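Local coordinates for mobilization protein A (Pseudomonas aeruginosa, PDB 2NS6) that nicks one strand of plasmid DNA at the origin of transfer, as part of the relaxosome that starts conjugative transfer, at residues D36-E48 against T99-G113. Sequence-based numbering, arbitrary orientation.
With MN (manganese (II) ion), chain B; MN (manganese (II) ion), chain C.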
loop_
_atom_site.group_PDB
_atom_site.type_symbol
_atom_site.label_atom_id
_atom_site.label_comp_id
_atom_site.label_asym_id
_atom_site.label_seq_id
_atom_site.Cartn_x
_atom_site.Cartn_y
_atom_site.Cartn_z
ATOM N N ASP A 36 -15.235 11.144 7.334
ATOM C CA ASP A 36 -16.404 10.371 6.936
ATOM C C ASP A 36 -16.212 9.558 5.664
ATOM O O ASP A 36 -16.842 8.517 5.494
ATOM C CB ASP A 36 -17.619 11.282 6.835
ATOM C CG ASP A 36 -18.348 11.392 8.166
ATOM O OD1 ASP A 36 -17.667 11.261 9.205
ATOM O OD2 ASP A 36 -19.579 11.601 8.176
ATOM N N GLU A 37 -15.322 10.013 4.790
ATOM C CA GLU A 37 -15.053 9.288 3.561
ATOM C C GLU A 37 -14.258 7.991 3.821
ATOM O O GLU A 37 -14.305 7.060 3.011
ATOM C CB GLU A 37 -14.309 10.196 2.585
ATOM C CG GLU A 37 -13.867 9.521 1.302
ATOM C CD GLU A 37 -15.025 9.091 0.432
ATOM O OE1 GLU A 37 -14.778 8.435 -0.605
ATOM O OE2 GLU A 37 -16.181 9.407 0.779
ATOM N N VAL A 38 -13.552 7.921 4.951
ATOM C CA VAL A 38 -12.752 6.734 5.287
ATOM C C VAL A 38 -13.479 5.721 6.166
ATOM O O VAL A 38 -13.848 6.017 7.301
ATOM C CB VAL A 38 -11.436 7.108 6.002
ATOM C CG1 VAL A 38 -10.578 5.844 6.200
ATOM C CG2 VAL A 38 -10.677 8.124 5.189
ATOM N N LEU A 39 -13.663 4.521 5.625
ATOM C CA LEU A 39 -14.356 3.428 6.308
ATOM C C LEU A 39 -13.395 2.473 7.017
ATOM O O LEU A 39 -13.786 1.764 7.949
ATOM C CB LEU A 39 -15.176 2.640 5.285
ATOM C CG LEU A 39 -16.650 3.001 5.004
ATOM C CD1 LEU A 39 -16.899 4.489 5.063
ATOM C CD2 LEU A 39 -17.020 2.439 3.637
ATOM N N HIS A 40 -12.141 2.460 6.568
ATOM C CA HIS A 40 -11.125 1.587 7.135
ATOM C C HIS A 40 -9.733 1.978 6.679
ATOM O O HIS A 40 -9.547 2.437 5.557
ATOM C CB HIS A 40 -11.371 0.144 6.708
ATOM C CG HIS A 40 -10.324 -0.814 7.189
ATOM N ND1 HIS A 40 -10.122 -1.085 8.525
ATOM C CD2 HIS A 40 -9.431 -1.578 6.512
ATOM C CE1 HIS A 40 -9.155 -1.976 8.650
ATOM N NE2 HIS A 40 -8.720 -2.293 7.443
ATOM N N ALA A 41 -8.754 1.777 7.555
ATOM C CA ALA A 41 -7.366 2.077 7.234
ATOM C C ALA A 41 -6.476 1.095 7.985
ATOM O O ALA A 41 -6.807 0.681 9.088
ATOM C CB ALA A 41 -7.029 3.506 7.633
ATOM N N GLU A 42 -5.364 0.708 7.365
ATOM C CA GLU A 42 -4.402 -0.204 7.979
ATOM C C GLU A 42 -3.082 -0.171 7.209
ATOM O O GLU A 42 -3.052 0.113 6.010
ATOM C CB GLU A 42 -4.926 -1.654 7.998
ATOM C CG GLU A 42 -5.059 -2.300 6.616
ATOM C CD GLU A 42 -5.254 -3.820 6.679
ATOM O OE1 GLU A 42 -4.255 -4.567 6.561
ATOM O OE2 GLU A 42 -6.404 -4.265 6.851
ATOM N N SER A 43 -1.991 -0.447 7.913
ATOM C CA SER A 43 -0.668 -0.502 7.299
ATOM C C SER A 43 -0.062 -1.792 7.824
ATOM O O SER A 43 -0.616 -2.408 8.734
ATOM C CB SER A 43 0.201 0.696 7.720
ATOM O OG SER A 43 -0.355 1.920 7.271
ATOM N N GLY A 44 1.053 -2.216 7.243
ATOM C CA GLY A 44 1.692 -3.438 7.703
ATOM C C GLY A 44 3.153 -3.467 7.300
ATOM O O GLY A 44 3.616 -2.587 6.574
ATOM N N HIS A 45 3.886 -4.469 7.781
ATOM C CA HIS A 45 5.295 -4.628 7.444
ATOM C C HIS A 45 6.191 -3.429 7.744
ATOM O O HIS A 45 7.249 -3.291 7.131
ATOM C CB HIS A 45 5.427 -4.972 5.962
ATOM C CG HIS A 45 4.592 -6.139 5.542
ATOM N ND1 HIS A 45 3.952 -6.191 4.327
ATOM C CD2 HIS A 45 4.267 -7.281 6.192
ATOM C CE1 HIS A 45 3.259 -7.314 4.243
ATOM N NE2 HIS A 45 3.432 -7.992 5.360
ATOM N N MET A 46 5.785 -2.573 8.678
ATOM C CA MET A 46 6.585 -1.399 9.026
ATOM C C MET A 46 7.809 -1.749 9.880
ATOM O O MET A 46 7.714 -2.514 10.841
ATOM C CB MET A 46 5.729 -0.377 9.783
ATOM C CG MET A 46 4.686 0.315 8.948
ATOM S SD MET A 46 5.405 1.243 7.574
ATOM C CE MET A 46 3.937 1.623 6.622
ATOM N N PRO A 47 8.979 -1.185 9.536
ATOM C CA PRO A 47 10.212 -1.446 10.285
ATOM C C PRO A 47 10.134 -0.841 11.678
ATOM O O PRO A 47 9.357 0.089 11.928
ATOM C CB PRO A 47 11.298 -0.809 9.411
ATOM C CG PRO A 47 10.575 0.294 8.721
ATOM C CD PRO A 47 9.246 -0.339 8.365
ATOM N N GLU A 48 10.943 -1.374 12.584
ATOM C CA GLU A 48 10.952 -0.930 13.974
ATOM C C GLU A 48 11.055 0.581 14.221
ATOM O O GLU A 48 10.442 1.083 15.156
ATOM C CB GLU A 48 12.062 -1.673 14.733
ATOM C CG GLU A 48 12.260 -1.246 16.191
ATOM C CD GLU A 48 10.986 -1.330 17.029
ATOM O OE1 GLU A 48 10.349 -2.409 17.068
ATOM O OE2 GLU A 48 10.635 -0.306 17.657
ATOM N N THR A 99 2.108 -7.763 -0.983
ATOM C CA THR A 99 3.238 -7.338 -0.144
ATOM C C THR A 99 3.717 -8.358 0.894
ATOM O O THR A 99 4.726 -8.135 1.574
ATOM C CB THR A 99 2.839 -6.119 0.670
ATOM O OG1 THR A 99 1.879 -6.524 1.651
ATOM C CG2 THR A 99 2.205 -5.048 -0.232
ATOM N N GLY A 100 2.985 -9.460 1.016
ATOM C CA GLY A 100 3.295 -10.471 2.010
ATOM C C GLY A 100 4.536 -11.325 1.867
ATOM O O GLY A 100 5.156 -11.699 2.869
ATOM N N ALA A 101 4.900 -11.644 0.635
ATOM C CA ALA A 101 6.073 -12.465 0.381
ATOM C C ALA A 101 7.340 -11.750 0.847
ATOM O O ALA A 101 8.097 -12.272 1.660
ATOM C CB ALA A 101 6.167 -12.765 -1.106
ATOM N N GLU A 102 7.545 -10.539 0.338
ATOM C CA GLU A 102 8.732 -9.747 0.652
ATOM C C GLU A 102 8.554 -8.710 1.752
ATOM O O GLU A 102 9.427 -7.860 1.948
ATOM C CB GLU A 102 9.218 -9.040 -0.616
ATOM C CG GLU A 102 9.491 -9.986 -1.772
ATOM C CD GLU A 102 10.127 -9.297 -2.952
ATOM O OE1 GLU A 102 9.416 -8.605 -3.708
ATOM O OE2 GLU A 102 11.350 -9.435 -3.117
ATOM N N ARG A 103 7.434 -8.786 2.465
ATOM C CA ARG A 103 7.108 -7.844 3.535
ATOM C C ARG A 103 7.389 -6.399 3.168
ATOM O O ARG A 103 8.196 -5.713 3.806
ATOM C CB ARG A 103 7.833 -8.213 4.820
ATOM C CG ARG A 103 7.270 -9.462 5.425
ATOM C CD ARG A 103 7.808 -9.697 6.801
ATOM N NE ARG A 103 7.159 -10.835 7.433
ATOM C CZ ARG A 103 7.795 -11.698 8.211
ATOM N NH1 ARG A 103 9.096 -11.541 8.438
ATOM N NH2 ARG A 103 7.134 -12.711 8.754
ATOM N N LEU A 104 6.701 -5.947 2.126
ATOM C CA LEU A 104 6.818 -4.581 1.642
ATOM C C LEU A 104 5.922 -3.704 2.513
ATOM O O LEU A 104 4.729 -3.984 2.668
ATOM C CB LEU A 104 6.354 -4.501 0.182
ATOM C CG LEU A 104 7.007 -5.478 -0.803
ATOM C CD1 LEU A 104 6.330 -5.380 -2.163
ATOM C CD2 LEU A 104 8.483 -5.179 -0.921
ATOM N N PRO A 105 6.484 -2.645 3.113
ATOM C CA PRO A 105 5.632 -1.792 3.946
ATOM C C PRO A 105 4.511 -1.242 3.072
ATOM O O PRO A 105 4.710 -0.996 1.882
ATOM C CB PRO A 105 6.587 -0.697 4.416
ATOM C CG PRO A 105 7.929 -1.423 4.468
ATOM C CD PRO A 105 7.897 -2.221 3.186
ATOM N N TYR A 106 3.330 -1.062 3.654
ATOM C CA TYR A 106 2.203 -0.542 2.899
ATOM C C TYR A 106 1.218 0.117 3.829
ATOM O O TYR A 106 1.256 -0.094 5.036
ATOM C CB TYR A 106 1.483 -1.673 2.150
ATOM C CG TYR A 106 0.625 -2.554 3.038
ATOM C CD1 TYR A 106 -0.684 -2.191 3.370
ATOM C CD2 TYR A 106 1.136 -3.726 3.584
ATOM C CE1 TYR A 106 -1.457 -2.983 4.231
ATOM C CE2 TYR A 106 0.378 -4.519 4.441
ATOM C CZ TYR A 106 -0.911 -4.145 4.762
ATOM O OH TYR A 106 -1.637 -4.926 5.635
ATOM N N THR A 107 0.340 0.921 3.234
ATOM C CA THR A 107 -0.728 1.600 3.941
ATOM C C THR A 107 -1.904 1.549 2.976
ATOM O O THR A 107 -1.755 1.829 1.780
ATOM C CB THR A 107 -0.388 3.077 4.255
ATOM O OG1 THR A 107 0.680 3.137 5.211
ATOM C CG2 THR A 107 -1.599 3.794 4.834
ATOM N N LEU A 108 -3.068 1.159 3.481
ATOM C CA LEU A 108 -4.248 1.092 2.637
ATOM C C LEU A 108 -5.418 1.728 3.351
ATOM O O LEU A 108 -5.468 1.786 4.576
ATOM C CB LEU A 108 -4.588 -0.361 2.289
ATOM C CG LEU A 108 -5.185 -1.278 3.354
ATOM C CD1 LEU A 108 -6.692 -1.115 3.394
ATOM C CD2 LEU A 108 -4.843 -2.730 3.030
ATOM N N ALA A 109 -6.369 2.211 2.574
ATOM C CA ALA A 109 -7.539 2.823 3.156
ATOM C C ALA A 109 -8.715 2.461 2.262
ATOM O O ALA A 109 -8.566 2.334 1.040
ATOM C CB ALA A 109 -7.344 4.341 3.218
ATOM N N ILE A 110 -9.871 2.260 2.874
ATOM C CA ILE A 110 -11.096 1.945 2.132
ATOM C C ILE A 110 -11.939 3.218 2.161
ATOM O O ILE A 110 -12.104 3.825 3.217
ATOM C CB ILE A 110 -11.899 0.787 2.807
ATOM C CG1 ILE A 110 -11.200 -0.556 2.556
ATOM C CG2 ILE A 110 -13.338 0.764 2.262
ATOM C CD1 ILE A 110 -11.814 -1.745 3.308
ATOM N N HIS A 111 -12.461 3.619 1.006
ATOM C CA HIS A 111 -13.277 4.826 0.905
ATOM C C HIS A 111 -14.737 4.563 0.529
ATOM O O HIS A 111 -15.047 3.602 -0.180
ATOM C CB HIS A 111 -12.672 5.784 -0.127
ATOM C CG HIS A 111 -11.468 6.523 0.365
ATOM N ND1 HIS A 111 -10.743 7.381 -0.432
ATOM C CD2 HIS A 111 -10.873 6.548 1.585
ATOM C CE1 HIS A 111 -9.754 7.904 0.273
ATOM N NE2 HIS A 111 -9.813 7.415 1.501
ATOM N N ALA A 112 -15.627 5.432 0.996
ATOM C CA ALA A 112 -17.045 5.308 0.688
ATOM C C ALA A 112 -17.397 6.215 -0.487
ATOM O O ALA A 112 -18.058 7.237 -0.303
ATOM C CB ALA A 112 -17.885 5.699 1.902
ATOM N N GLY A 113 -16.956 5.860 -1.687
ATOM C CA GLY A 113 -17.265 6.679 -2.847
ATOM C C GLY A 113 -18.769 6.862 -2.947
ATOM O O GLY A 113 -19.469 6.031 -3.535
HETATM MN MN MN B . -10.969 7.695 -2.767
HETATM MN MN MN C . 2.661 -10.091 6.204
HETATM O O HOH W 1 -12.974 8.918 -2.447
HETATM O O HOH W 2 3.779 -11.885 4.869
#
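Strands 40-44 and 106-113 run antiparallel, their axes 4.6 Å apart at closest approach and 172° between directions; Glu42 with Leu108 forms a hydrogen-bonded pair, and the register slips by one residue between Val38 and His40, a beta bulge. On the face carrying His40, Glu42 and Tyr106, the Glu42 carboxylate is held at both oxygens: Tyr106 OH donates to OE1 (2.8 Å), and His40 NE2 to OE2 along an almost straight line, each meeting an anti lone pair. Ser92 bonds the same OE2, which should help fix the carboxylate's rotation. The Tyr106 ring, swung between its own backbone N and carbonyl carbon (chi1 75°), lies across Gly44, whose N sits 3.6 Å above the ring centre. Its edge is turned to the face of His45 in an offset edge-to-face pair, planes at 74°. His45 itself is oriented from several directions: ND1 donates to Leu104 O (2.9 Å), Arg103 CA covers one face, and NE2 binds a manganese ion at 2.4 Å, a site to which Gln96 also belongs. On the other face of the sheet Ser43 OG and Thr107 OG1 share a hydrogen bond of 2.6 Å, and at its far end lies His111. There ND1 coordinates a second manganese (2.4 Å), completed by His119, His121 and a water that also donates to Glu37 OE1. Glu37 CG packs over the face of the His111 ring in a CH-pi contact, while Ile25 O accepts from NE2; this is a three-histidine metal centre of the kind characteristic of HUH relaxases. Strand 38-44 forms one margin of the five-stranded sheet, and 106-113 separates it from 117-124. Helix 84-99 covers the Tyr106 and Leu108 face, while helix 53-63 meets Ser43 and Thr107, the latter through Trp57.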